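Long-range contacts in cytokinin riboside 5'-monophosphate phosphoribohydrolase (Corynebacterium glutamicum, PDB 5ZBL), which belongs to the lysine-decarboxylase-like family, as a two-subunit alpha/beta protein whose chain folds around a Rossmann-like parallel sheet: residues G66-G71 against K86-E91; V72-L77 against P94-R99; A140-D145 against S176-L181. All blocks are in the same frame, centred on the assembly; numbering follows the deposited sequence.

Interaction 1: G66-G71 against K86-E91; sequences GGEAFG and KLTELE
The margin of a Rossmann-like parallel sheet forms where G71 of strand 69-74 pairs with E89 and E91 of strand 89-93, the outermost strand on that side within the chain. The strand segments run the same way, 18° apart, and G71 uses both of its backbone polar atoms across them. G71 N donates to E89 O over 3.0 Å in an almost perfectly straight bond, while G71 O accepts from E91 N at 2.8 Å. One residue thus straddles E89 and E91, as parallel pairing requires.

Before the regular pairing starts, a side chain takes over the role of a backbone acceptor: A69 N donates to T88 OG1 at 2.9 Å, with a bent N-H...O angle of 145°. The T88 hydroxyl sits beside its own backbone N (chi1 -43°), and this turns CG2 the other way, toward E68 and F70. T88 CG2 lies 3.9 Å from F70 CE1, and T88 CB stands above the rim of that ring. The F70 ring leans back along its strand, and its edge meets the neighbouring strand, with CD1 3.6 Å from E89 CB. The carboxylate of E91 turns to R102 in a salt bridge.

On the side of A69 CB the contact is mainly apolar. L87 CD2 reaches A69 CB at 4.0 Å, and because G71 carries no side chain, L87 CD1 can approach to 3.9 Å from G71 CA. L87 also touches A59 of helix 53-64 and Y47 of strand 44-47, which ties this loop residue into the layer between sheet and helix. Joined through helix 75-79, the two strands make the beta-alpha-beta unit typical of doubly wound alpha/beta folds.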
ATOM      1  N   GLY A  66       4.297  13.866 -28.068  1.00 41.69           N
ATOM      2  CA  GLY A  66       3.082  13.841 -28.895  1.00 41.23           C
ATOM      3  C   GLY A  66       1.911  13.044 -28.348  1.00 43.15           C
ATOM      4  O   GLY A  66       0.918  12.853 -29.051  1.00 43.54           O
ATOM      5  N   GLY A  67       2.006  12.598 -27.096  1.00 41.64           N
ATOM      6  CA  GLY A  67       0.910  11.853 -26.449  1.00 41.80           C
ATOM      7  C   GLY A  67       0.015  12.689 -25.578  1.00 40.85           C
ATOM      8  O   GLY A  67       0.262  13.861 -25.368  1.00 45.88           O
ATOM      9  N   GLU A  68      -1.035  12.065 -25.075  1.00 45.59           N
ATOM     10  CA  GLU A  68      -1.959  12.703 -24.129  1.00 45.58           C
ATOM     11  C   GLU A  68      -1.646  12.180 -22.704  1.00 42.12           C
ATOM     12  O   GLU A  68      -1.284  11.030 -22.519  1.00 39.22           O
ATOM     13  CB  GLU A  68      -3.415  12.406 -24.527  1.00 46.47           C
ATOM     14  CG  GLU A  68      -3.799  12.804 -25.962  1.00 47.66           C
ATOM     15  CD  GLU A  68      -5.089  12.151 -26.460  1.00 54.84           C
ATOM     16  OE1 GLU A  68      -6.098  12.173 -25.737  1.00 61.62           O
ATOM     17  OE2 GLU A  68      -5.112  11.602 -27.591  1.00 60.49           O
ATOM     18  N   ALA A  69      -1.790  13.040 -21.711  1.00 40.47           N
ATOM     19  CA  ALA A  69      -1.590  12.678 -20.333  1.00 40.81           C
ATOM     20  C   ALA A  69      -2.843  13.065 -19.542  1.00 41.76           C
ATOM     21  O   ALA A  69      -3.223  14.244 -19.507  1.00 40.77           O
ATOM     22  CB  ALA A  69      -0.352  13.372 -19.780  1.00 37.71           C
ATOM     23  N   PHE A  70      -3.485  12.068 -18.925  1.00 38.73           N
ATOM     24  CA  PHE A  70      -4.634  12.313 -18.033  1.00 39.12           C
ATOM     25  C   PHE A  70      -4.292  12.210 -16.560  1.00 37.05           C
ATOM     26  O   PHE A  70      -3.781  11.201 -16.082  1.00 35.82           O
ATOM     27  CB  PHE A  70      -5.758  11.348 -18.377  1.00 38.27           C
ATOM     28  CG  PHE A  70      -6.187  11.469 -19.799  1.00 41.38           C
ATOM     29  CD1 PHE A  70      -7.132  12.432 -20.174  1.00 42.41           C
ATOM     30  CD2 PHE A  70      -5.625  10.671 -20.778  1.00 43.14           C
ATOM     31  CE1 PHE A  70      -7.534  12.567 -21.499  1.00 38.37           C
ATOM     32  CE2 PHE A  70      -6.030  10.801 -22.108  1.00 46.19           C
ATOM     33  CZ  PHE A  70      -6.981  11.754 -22.459  1.00 39.25           C
ATOM     34  N   GLY A  71      -4.589  13.270 -15.838  1.00 39.36           N
ATOM     35  CA  GLY A  71      -4.343  13.333 -14.393  1.00 42.66           C
ATOM     36  C   GLY A  71      -5.645  13.205 -13.614  1.00 39.24           C
ATOM     37  O   GLY A  71      -6.690  13.653 -14.080  1.00 39.91           O
ATOM     38  N   LYS A  86      -0.738  21.770 -17.646  1.00 40.42           N
ATOM     39  CA  LYS A  86      -0.751  21.581 -19.096  1.00 43.51           C
ATOM     40  C   LYS A  86      -1.011  20.151 -19.566  1.00 40.49           C
ATOM     41  O   LYS A  86      -0.596  19.773 -20.652  1.00 46.34           O
ATOM     42  CB  LYS A  86       0.552  22.109 -19.702  1.00 52.25           C
ATOM     43  CG  LYS A  86       1.035  23.440 -19.107  1.00 61.10           C
ATOM     44  CD  LYS A  86       2.276  23.985 -19.814  1.00 70.76           C
ATOM     45  CE  LYS A  86       2.346  25.507 -19.743  1.00 78.61           C
ATOM     46  NZ  LYS A  86       1.322  26.111 -20.656  1.00 89.69           N
ATOM     47  N   LEU A  87      -1.751  19.381 -18.774  1.00 39.66           N
ATOM     48  CA  LEU A  87      -2.256  18.064 -19.170  1.00 36.52           C
ATOM     49  C   LEU A  87      -3.395  18.148 -20.166  1.00 38.41           C
ATOM     50  O   LEU A  87      -4.147  19.125 -20.194  1.00 41.74           O
ATOM     51  CB  LEU A  87      -2.754  17.271 -17.967  1.00 36.16           C
ATOM     52  CG  LEU A  87      -1.795  17.167 -16.792  1.00 36.90           C
ATOM     53  CD1 LEU A  87      -2.523  16.547 -15.604  1.00 38.95           C
ATOM     54  CD2 LEU A  87      -0.533  16.421 -17.205  1.00 34.45           C
ATOM     55  N   THR A  88      -3.543  17.087 -20.954  1.00 36.02           N
ATOM     56  CA  THR A  88      -4.709  16.920 -21.817  1.00 36.51           C
ATOM     57  C   THR A  88      -5.998  17.100 -21.002  1.00 40.55           C
ATOM     58  O   THR A  88      -6.960  17.726 -21.450  1.00 41.59           O
ATOM     59  CB  THR A  88      -4.715  15.508 -22.450  1.00 35.73           C
ATOM     60  OG1 THR A  88      -3.385  15.159 -22.894  1.00 34.57           O
ATOM     61  CG2 THR A  88      -5.760  15.382 -23.577  1.00 31.55           C
ATOM     62  N   GLU A  89      -6.008  16.526 -19.801  1.00 41.31           N
ATOM     63  CA  GLU A  89      -7.093  16.735 -18.854  1.00 43.97           C
ATOM     64  C   GLU A  89      -6.598  16.512 -17.414  1.00 40.66           C
ATOM     65  O   GLU A  89      -5.793  15.627 -17.160  1.00 38.71           O
ATOM     66  CB  GLU A  89      -8.194  15.733 -19.152  1.00 49.00           C
ATOM     67  CG  GLU A  89      -9.589  16.124 -18.722  1.00 56.20           C
ATOM     68  CD  GLU A  89     -10.615  15.139 -19.295  1.00 67.19           C
ATOM     69  OE1 GLU A  89     -10.803  15.109 -20.545  1.00 76.35           O
ATOM     70  OE2 GLU A  89     -11.198  14.360 -18.505  1.00 68.60           O
ATOM     71  N   LEU A  90      -7.134  17.292 -16.486  1.00 36.34           N
ATOM     72  CA  LEU A  90      -6.930  17.097 -15.089  1.00 38.93           C
ATOM     73  C   LEU A  90      -8.306  16.922 -14.456  1.00 39.21           C
ATOM     74  O   LEU A  90      -9.077  17.845 -14.421  1.00 39.24           O
ATOM     75  CB  LEU A  90      -6.142  18.274 -14.483  1.00 38.53           C
ATOM     76  CG  LEU A  90      -5.922  18.269 -12.945  1.00 39.90           C
ATOM     77  CD1 LEU A  90      -5.374  16.921 -12.493  1.00 40.54           C
ATOM     78  CD2 LEU A  90      -5.008  19.410 -12.498  1.00 39.03           C
ATOM     79  N   GLU A  91      -8.601  15.713 -13.980  1.00 42.93           N
ATOM     80  CA  GLU A  91      -9.850  15.434 -13.260  1.00 47.69           C
ATOM     81  C   GLU A  91      -9.657  15.660 -11.746  1.00 42.25           C
ATOM     82  O   GLU A  91      -8.811  14.996 -11.141  1.00 35.88           O
ATOM     83  CB  GLU A  91     -10.305  14.001 -13.499  1.00 49.12           C
ATOM     84  CG  GLU A  91     -10.358  13.664 -14.969  1.00 60.94           C
ATOM     85  CD  GLU A  91     -11.152  12.405 -15.292  1.00 64.87           C
ATOM     86  OE1 GLU A  91     -11.778  11.815 -14.391  1.00 64.71           O
ATOM     87  OE2 GLU A  91     -11.157  11.999 -16.480  1.00 74.16           O
TER

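Interaction 2: V72-L77 against P94-R99; sequences VITESL and PDMHIR. With SO4 (sulfate ion), chain H.
R99 supplies the one hydrogen bond that crosses between the segments: its NE donates to V72 O over 2.7 Å, at 166° and close to the guanidinium plane. The side chain leaves the helix with CG anti to the backbone N (chi1 -169°) and stays extended to NE, a shape that carries the guanidinium past V72 to G48 O, the partner of NH2 in the glycine-rich loop after strand 44-47.

Two caps fix the helix starts. T74 OG1 accepts from L77 N at 3.2 Å, and D95 OD1 from I98 N at 3.0 Å. The start of helix 96-106 also holds a sulfate ion, probably from the crystallisation liquor, through M96 N and sulfate O4, 3.0 Å apart in a nearly linear bond. Anion binding at helix N-termini by the ends of parallel strands is a familiar feature of Rossmann-like folds.

Van der Waals packing adds to these bonds. L77 CD1 stands over one face of the R99 guanidinium, toward its rim, while T74 CG2 touches the backbone of D95 and lies 3.9 Å from M96 SD. V72 CG1 packs against R99 CG at 3.7 Å. L77 also meets L132 of the second subunit.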
ATOM      1  N   VAL A  72      -5.551  12.603 -12.428  1.00 38.92           N
ATOM      2  CA  VAL A  72      -6.645  12.446 -11.466  1.00 37.82           C
ATOM      3  C   VAL A  72      -6.086  12.864 -10.081  1.00 39.47           C
ATOM      4  O   VAL A  72      -5.180  12.238  -9.541  1.00 37.08           O
ATOM      5  CB  VAL A  72      -7.213  11.003 -11.449  1.00 36.87           C
ATOM      6  CG1 VAL A  72      -8.485  10.909 -10.611  1.00 40.99           C
ATOM      7  CG2 VAL A  72      -7.528  10.553 -12.856  1.00 34.66           C
ATOM      8  N   ILE A  73      -6.657  13.942  -9.542  1.00 40.71           N
ATOM      9  CA  ILE A  73      -6.217  14.588  -8.333  1.00 38.91           C
ATOM     10  C   ILE A  73      -7.437  14.899  -7.483  1.00 37.18           C
ATOM     11  O   ILE A  73      -8.554  14.806  -7.958  1.00 37.62           O
ATOM     12  CB  ILE A  73      -5.431  15.853  -8.724  1.00 41.89           C
ATOM     13  CG1 ILE A  73      -4.572  16.348  -7.564  1.00 44.75           C
ATOM     14  CG2 ILE A  73      -6.356  16.955  -9.237  1.00 42.06           C
ATOM     15  CD1 ILE A  73      -3.472  17.288  -8.017  1.00 47.10           C
ATOM     16  N   THR A  74      -7.236  15.231  -6.207  1.00 40.49           N
ATOM     17  CA  THR A  74      -8.346  15.599  -5.282  1.00 39.95           C
ATOM     18  C   THR A  74      -8.358  17.080  -5.047  1.00 44.26           C
ATOM     19  O   THR A  74      -7.338  17.735  -5.268  1.00 41.68           O
ATOM     20  CB  THR A  74      -8.154  14.976  -3.909  1.00 37.33           C
ATOM     21  OG1 THR A  74      -6.939  15.490  -3.331  1.00 40.36           O
ATOM     22  CG2 THR A  74      -8.059  13.449  -4.000  1.00 37.80           C
ATOM     23  N   GLU A  75      -9.494  17.608  -4.570  1.00 51.42           N
ATOM     24  CA  GLU A  75      -9.565  19.016  -4.129  1.00 55.25           C
ATOM     25  C   GLU A  75      -8.480  19.354  -3.118  1.00 53.97           C
ATOM     26  O   GLU A  75      -7.834  20.390  -3.262  1.00 56.01           O
ATOM     27  CB  GLU A  75     -10.947  19.397  -3.544  1.00 60.27           C
ATOM     28  CG  GLU A  75     -11.774  20.295  -4.443  1.00 62.96           C
ATOM     29  CD  GLU A  75     -11.180  21.670  -4.630  1.00 64.56           C
ATOM     30  OE1 GLU A  75     -11.332  22.529  -3.741  1.00 70.75           O
ATOM     31  OE2 GLU A  75     -10.568  21.896  -5.682  1.00 72.23           O
ATOM     32  N   SER A  76      -8.288  18.495  -2.103  1.00 55.20           N
ATOM     33  CA  SER A  76      -7.241  18.740  -1.085  1.00 54.79           C
ATOM     34  C   SER A  76      -5.899  19.048  -1.701  1.00 51.38           C
ATOM     35  O   SER A  76      -5.389  20.140  -1.540  1.00 55.91           O
ATOM     36  CB  SER A  76      -7.095  17.569  -0.121  1.00 56.58           C
ATOM     37  OG  SER A  76      -7.896  17.779   1.025  1.00 64.26           O
ATOM     38  N   LEU A  77      -5.345  18.090  -2.444  1.00 56.50           N
ATOM     39  CA  LEU A  77      -4.027  18.260  -3.108  1.00 54.62           C
ATOM     40  C   LEU A  77      -4.027  19.433  -4.095  1.00 56.55           C
ATOM     41  O   LEU A  77      -3.021  20.120  -4.239  1.00 58.44           O
ATOM     42  CB  LEU A  77      -3.605  16.981  -3.837  1.00 54.70           C
ATOM     43  CG  LEU A  77      -3.507  15.673  -3.029  1.00 53.76           C
ATOM     44  CD1 LEU A  77      -3.252  14.513  -3.969  1.00 52.83           C
ATOM     45  CD2 LEU A  77      -2.436  15.709  -1.932  1.00 54.87           C
ATOM     46  N   PRO A  94     -13.687  14.313  -5.380  1.00 36.60           N
ATOM     47  CA  PRO A  94     -13.875  14.773  -4.003  1.00 38.21           C
ATOM     48  C   PRO A  94     -12.862  14.255  -2.994  1.00 39.20           C
ATOM     49  O   PRO A  94     -12.535  14.978  -2.098  1.00 40.34           O
ATOM     50  CB  PRO A  94     -15.251  14.216  -3.636  1.00 36.35           C
ATOM     51  CG  PRO A  94     -15.961  14.128  -4.915  1.00 35.03           C
ATOM     52  CD  PRO A  94     -14.911  13.670  -5.869  1.00 38.35           C
ATOM     53  N   ASP A  95     -12.418  12.998  -3.133  1.00 42.61           N
ATOM     54  CA  ASP A  95     -11.481  12.358  -2.178  1.00 39.49           C
ATOM     55  C   ASP A  95     -10.552  11.355  -2.813  1.00 39.97           C
ATOM     56  O   ASP A  95     -10.681  11.024  -3.998  1.00 42.77           O
ATOM     57  CB  ASP A  95     -12.242  11.738  -1.007  1.00 40.86           C
ATOM     58  CG  ASP A  95     -13.195  10.685  -1.427  1.00 44.08           C
ATOM     59  OD1 ASP A  95     -12.742   9.726  -2.090  1.00 52.59           O
ATOM     60  OD2 ASP A  95     -14.398  10.801  -1.095  1.00 44.88           O
ATOM     61  N   MET A  96      -9.609  10.888  -2.006  1.00 43.57           N
ATOM     62  CA  MET A  96      -8.548   9.986  -2.416  1.00 43.74           C
ATOM     63  C   MET A  96      -9.043   8.622  -2.808  1.00 40.44           C
ATOM     64  O   MET A  96      -8.469   7.993  -3.678  1.00 45.77           O
ATOM     65  CB  MET A  96      -7.484   9.847  -1.324  1.00 49.14           C
ATOM     66  CG  MET A  96      -6.055   9.875  -1.860  1.00 60.87           C
ATOM     67  SD  MET A  96      -5.359  11.549  -1.914  1.00 69.69           S
ATOM     68  CE  MET A  96      -5.105  11.911  -0.166  1.00 64.54           C
ATOM     69  N   HIS A  97     -10.117   8.165  -2.198  1.00 41.76           N
ATOM     70  CA  HIS A  97     -10.781   6.931  -2.612  1.00 40.07           C
ATOM     71  C   HIS A  97     -11.161   7.000  -4.089  1.00 40.11           C
ATOM     72  O   HIS A  97     -10.796   6.136  -4.889  1.00 40.99           O
ATOM     73  CB  HIS A  97     -12.062   6.757  -1.773  1.00 44.05           C
ATOM     74  CG  HIS A  97     -12.761   5.436  -1.940  1.00 47.53           C
ATOM     75  ND1 HIS A  97     -14.136   5.331  -1.996  1.00 52.18           N
ATOM     76  CD2 HIS A  97     -12.288   4.173  -2.005  1.00 49.91           C
ATOM     77  CE1 HIS A  97     -14.482   4.058  -2.089  1.00 58.15           C
ATOM     78  NE2 HIS A  97     -13.378   3.335  -2.096  1.00 62.98           N
ATOM     79  N   ILE A  98     -11.914   8.051  -4.422  1.00 40.93           N
ATOM     80  CA  ILE A  98     -12.462   8.237  -5.739  1.00 39.30           C
ATOM     81  C   ILE A  98     -11.248   8.408  -6.659  1.00 38.65           C
ATOM     82  O   ILE A  98     -11.186   7.784  -7.739  1.00 31.77           O
ATOM     83  CB  ILE A  98     -13.491   9.406  -5.773  1.00 39.48           C
ATOM     84  CG1 ILE A  98     -14.727   9.041  -4.926  1.00 42.16           C
ATOM     85  CG2 ILE A  98     -13.981   9.683  -7.194  1.00 38.21           C
ATOM     86  CD1 ILE A  98     -15.614  10.227  -4.581  1.00 41.33           C
ATOM     87  N   ARG A  99     -10.228   9.145  -6.211  1.00 33.13           N
ATOM     88  CA  ARG A  99      -9.071   9.294  -7.084  1.00 36.27           C
ATOM     89  C   ARG A  99      -8.516   7.922  -7.580  1.00 40.91           C
ATOM     90  O   ARG A  99      -8.334   7.709  -8.785  1.00 38.70           O
ATOM     91  CB  ARG A  99      -8.018  10.089  -6.390  1.00 38.07           C
ATOM     92  CG  ARG A  99      -6.902  10.515  -7.282  1.00 37.65           C
ATOM     93  CD  ARG A  99      -5.717  10.655  -6.426  1.00 37.49           C
ATOM     94  NE  ARG A  99      -4.644  11.388  -7.022  1.00 38.25           N
ATOM     95  CZ  ARG A  99      -3.455  11.486  -6.443  1.00 42.33           C
ATOM     96  NH1 ARG A  99      -3.218  10.857  -5.277  1.00 35.83           N
ATOM     97  NH2 ARG A  99      -2.501  12.214  -7.039  1.00 42.69           N
TER
HETATM   98  S   SO4 H 304      -9.060  13.210   1.158  1.00 71.30           S
HETATM   99  O1  SO4 H 304      -7.776  13.208   1.913  1.00 66.36           O
HETATM  100  O2  SO4 H 304     -10.067  13.861   2.030  1.00 77.52           O
HETATM  101  O3  SO4 H 304      -8.867  13.962  -0.109  1.00 66.01           O
HETATM  102  O4  SO4 H 304      -9.510  11.822   0.860  1.00 53.57           O

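Interaction 3: A140-D145 against S176-L181; sequences ALYDVD and SDPHAL. With EDO (1,2-ethanediol), chain E.
D143 OD2 takes two hydrogen bonds, one from Q149 NE2 and one from O2 of a 1,2-ethanediol molecule, 2.6 Å from D143 OD2 and probably left from crystallisation. The other carboxylate oxygen, OD1, accepts from W148 N, so the group is held at both ends. D143 is the centre of an inverse gamma turn that ends the strand, and its O lies 3.5 Å from S176 CB. The diol bonds E175 as well and thereby bridges D143 and E175, next to S176.

No hydrogen bond joins the segments themselves, and packing around Y142 carries the contact. Its CG is anti to the backbone N (chi1 -174°), which swings the ring toward the start of helix 178-186. There Y142 CE1 comes within 3.5 Å of S176 O, and P178 CD lies near the hydroxyl, whose own partner is A30 O of helix 25-40. V144 CG2 stands over one ring face, toward its rim. L181 crosses Y142 at about a right angle, with its CD1 3.6 Å from Y142 CB, while L181 CG rests 4.0 Å from A140 CB.

The helix that brings these residues in is capped at its start by D177 OD2, which accepts from A180 N at 3.0 Å. A final helix folding back after strand 173-175, outermost on that side within the chain, to cover its neighbour 139-142 is the layered alpha/beta packing of Rossmann-like folds.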
ATOM      1  N   ALA A 140       2.801  -4.103 -13.827  1.00 40.25           N
ATOM      2  CA  ALA A 140       4.206  -4.204 -14.189  1.00 39.81           C
ATOM      3  C   ALA A 140       5.066  -3.357 -13.266  1.00 37.40           C
ATOM      4  O   ALA A 140       4.716  -2.224 -12.945  1.00 39.02           O
ATOM      5  CB  ALA A 140       4.407  -3.772 -15.618  1.00 39.64           C
ATOM      6  N   LEU A 141       6.197  -3.918 -12.854  1.00 37.62           N
ATOM      7  CA  LEU A 141       7.183  -3.203 -12.063  1.00 37.97           C
ATOM      8  C   LEU A 141       8.332  -2.797 -12.983  1.00 36.90           C
ATOM      9  O   LEU A 141       9.011  -3.638 -13.545  1.00 37.41           O
ATOM     10  CB  LEU A 141       7.681  -4.083 -10.926  1.00 38.63           C
ATOM     11  CG  LEU A 141       6.649  -4.724 -10.014  1.00 38.49           C
ATOM     12  CD1 LEU A 141       7.388  -5.491  -8.923  1.00 41.17           C
ATOM     13  CD2 LEU A 141       5.725  -3.671  -9.430  1.00 36.92           C
ATOM     14  N   TYR A 142       8.502  -1.495 -13.157  1.00 36.62           N
ATOM     15  CA  TYR A 142       9.559  -0.956 -13.994  1.00 37.82           C
ATOM     16  C   TYR A 142      10.813  -0.926 -13.117  1.00 37.55           C
ATOM     17  O   TYR A 142      10.998  -0.009 -12.284  1.00 34.37           O
ATOM     18  CB  TYR A 142       9.151   0.431 -14.528  1.00 39.02           C
ATOM     19  CG  TYR A 142      10.061   1.114 -15.548  1.00 39.12           C
ATOM     20  CD1 TYR A 142      10.769   0.392 -16.503  1.00 35.09           C
ATOM     21  CD2 TYR A 142      10.176   2.505 -15.563  1.00 37.33           C
ATOM     22  CE1 TYR A 142      11.548   1.032 -17.432  1.00 37.01           C
ATOM     23  CE2 TYR A 142      10.948   3.158 -16.497  1.00 36.02           C
ATOM     24  CZ  TYR A 142      11.653   2.416 -17.430  1.00 40.62           C
ATOM     25  OH  TYR A 142      12.468   3.048 -18.393  1.00 37.55           O
ATOM     26  N   ASP A 143      11.685  -1.916 -13.343  1.00 35.11           N
ATOM     27  CA  ASP A 143      12.780  -2.209 -12.427  1.00 41.33           C
ATOM     28  C   ASP A 143      14.073  -1.391 -12.694  1.00 41.67           C
ATOM     29  O   ASP A 143      15.153  -1.936 -12.880  1.00 43.35           O
ATOM     30  CB  ASP A 143      13.026  -3.716 -12.456  1.00 40.78           C
ATOM     31  CG  ASP A 143      13.782  -4.230 -11.251  1.00 42.03           C
ATOM     32  OD1 ASP A 143      13.683  -3.636 -10.144  1.00 38.92           O
ATOM     33  OD2 ASP A 143      14.446  -5.279 -11.429  1.00 40.08           O
ATOM     34  N   VAL A 144      13.946  -0.078 -12.656  1.00 37.93           N
ATOM     35  CA  VAL A 144      15.058   0.815 -12.972  1.00 38.88           C
ATOM     36  C   VAL A 144      16.133   0.629 -11.915  1.00 38.62           C
ATOM     37  O   VAL A 144      15.867   0.932 -10.758  1.00 40.10           O
ATOM     38  CB  VAL A 144      14.650   2.303 -12.962  1.00 34.37           C
ATOM     39  CG1 VAL A 144      15.843   3.187 -13.195  1.00 36.90           C
ATOM     40  CG2 VAL A 144      13.616   2.578 -14.027  1.00 36.02           C
ATOM     41  N   ASP A 145      17.308   0.113 -12.326  1.00 39.53           N
ATOM     42  CA  ASP A 145      18.478  -0.144 -11.461  1.00 42.13           C
ATOM     43  C   ASP A 145      18.208  -1.178 -10.314  1.00 42.47           C
ATOM     44  O   ASP A 145      18.713  -1.068  -9.186  1.00 39.11           O
ATOM     45  CB  ASP A 145      19.006   1.185 -10.935  1.00 43.64           C
ATOM     46  CG  ASP A 145      20.378   1.059 -10.260  1.00 53.36           C
ATOM     47  OD1 ASP A 145      21.254   0.312 -10.779  1.00 54.85           O
ATOM     48  OD2 ASP A 145      20.570   1.725  -9.207  1.00 48.74           O
ATOM     49  N   SER A 176      13.408  -4.101 -16.454  1.00 35.44           N
ATOM     50  CA  SER A 176      14.215  -2.891 -16.414  1.00 36.81           C
ATOM     51  C   SER A 176      14.127  -2.190 -17.748  1.00 37.63           C
ATOM     52  O   SER A 176      14.335  -0.977 -17.811  1.00 39.20           O
ATOM     53  CB  SER A 176      15.667  -3.211 -16.106  1.00 37.72           C
ATOM     54  OG  SER A 176      16.135  -4.176 -17.046  1.00 39.33           O
ATOM     55  N   ASP A 177      13.820  -2.939 -18.812  1.00 39.53           N
ATOM     56  CA  ASP A 177      13.810  -2.389 -20.175  1.00 40.08           C
ATOM     57  C   ASP A 177      12.390  -1.994 -20.543  1.00 39.07           C
ATOM     58  O   ASP A 177      11.455  -2.822 -20.396  1.00 35.21           O
ATOM     59  CB  ASP A 177      14.337  -3.409 -21.182  1.00 45.75           C
ATOM     60  CG  ASP A 177      14.433  -2.855 -22.587  1.00 52.15           C
ATOM     61  OD1 ASP A 177      15.380  -2.096 -22.888  1.00 65.96           O
ATOM     62  OD2 ASP A 177      13.581  -3.208 -23.409  1.00 63.42           O
ATOM     63  N   PRO A 178      12.208  -0.742 -21.013  1.00 35.00           N
ATOM     64  CA  PRO A 178      10.849  -0.251 -21.312  1.00 36.07           C
ATOM     65  C   PRO A 178      10.161  -0.951 -22.441  1.00 36.80           C
ATOM     66  O   PRO A 178       8.935  -1.129 -22.409  1.00 40.44           O
ATOM     67  CB  PRO A 178      11.064   1.231 -21.640  1.00 36.29           C
ATOM     68  CG  PRO A 178      12.493   1.317 -22.017  1.00 35.94           C
ATOM     69  CD  PRO A 178      13.205   0.326 -21.143  1.00 32.45           C
ATOM     70  N   HIS A 179      10.939  -1.339 -23.448  1.00 43.37           N
ATOM     71  CA  HIS A 179      10.433  -2.130 -24.572  1.00 41.38           C
ATOM     72  C   HIS A 179       9.877  -3.433 -24.085  1.00 39.00           C
ATOM     73  O   HIS A 179       8.723  -3.765 -24.408  1.00 34.22           O
ATOM     74  CB  HIS A 179      11.505  -2.342 -25.654  1.00 42.29           C
ATOM     75  CG  HIS A 179      11.730  -1.123 -26.505  1.00 47.34           C
ATOM     76  ND1 HIS A 179      12.659  -0.148 -26.192  1.00 55.91           N
ATOM     77  CD2 HIS A 179      11.108  -0.697 -27.628  1.00 48.02           C
ATOM     78  CE1 HIS A 179      12.614   0.812 -27.094  1.00 51.87           C
ATOM     79  NE2 HIS A 179      11.664   0.515 -27.962  1.00 54.75           N
ATOM     80  N   ALA A 180      10.684  -4.140 -23.291  1.00 35.21           N
ATOM     81  CA  ALA A 180      10.297  -5.425 -22.740  1.00 38.33           C
ATOM     82  C   ALA A 180       9.071  -5.328 -21.796  1.00 41.77           C
ATOM     83  O   ALA A 180       8.213  -6.211 -21.811  1.00 39.59           O
ATOM     84  CB  ALA A 180      11.467  -6.062 -22.032  1.00 38.23           C
ATOM     85  N   LEU A 181       9.004  -4.235 -21.025  1.00 41.06           N
ATOM     86  CA  LEU A 181       7.911  -3.941 -20.123  1.00 40.75           C
ATOM     87  C   LEU A 181       6.569  -3.708 -20.810  1.00 41.50           C
ATOM     88  O   LEU A 181       5.546  -4.279 -20.389  1.00 40.96           O
ATOM     89  CB  LEU A 181       8.235  -2.704 -19.283  1.00 43.68           C
ATOM     90  CG  LEU A 181       7.218  -2.439 -18.130  1.00 44.34           C
ATOM     91  CD1 LEU A 181       7.887  -1.910 -16.880  1.00 42.52           C
ATOM     92  CD2 LEU A 181       6.138  -1.472 -18.556  1.00 47.00           C
TER
HETATM   93  C1  EDO E 301      14.856  -7.838 -15.627  1.00 62.01           C
HETATM   94  O1  EDO E 301      14.085  -8.816 -16.330  1.00 54.10           O
HETATM   95  C2  EDO E 301      14.010  -7.219 -14.505  1.00 60.28           C
HETATM   96  O2  EDO E 301      14.810  -6.976 -13.343  1.00 56.52           O

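One parallel sheet underlies all three contacts. Interactions 1 and 2 are neighbours, their centres 16 Å apart; both use strand 69-74, and their segments alternate along the chain, so the pairing of strands 69-74 and 89-93 runs on directly into the turns that open helices 75-79 and 96-106. I73 N and E91 O, 2.9 Å apart, probably form a hydrogen bond that joins them. Interaction 3 comes later in the sequence and touches neither: its centre is 23 Å from interaction 1 and 28 Å from interaction 2, across the chain's centre from the latter. Together they sample both ends of the sheet: strands 69-74 and 89-93 at one, strand 139-142 and the helix after 173-175 at the other.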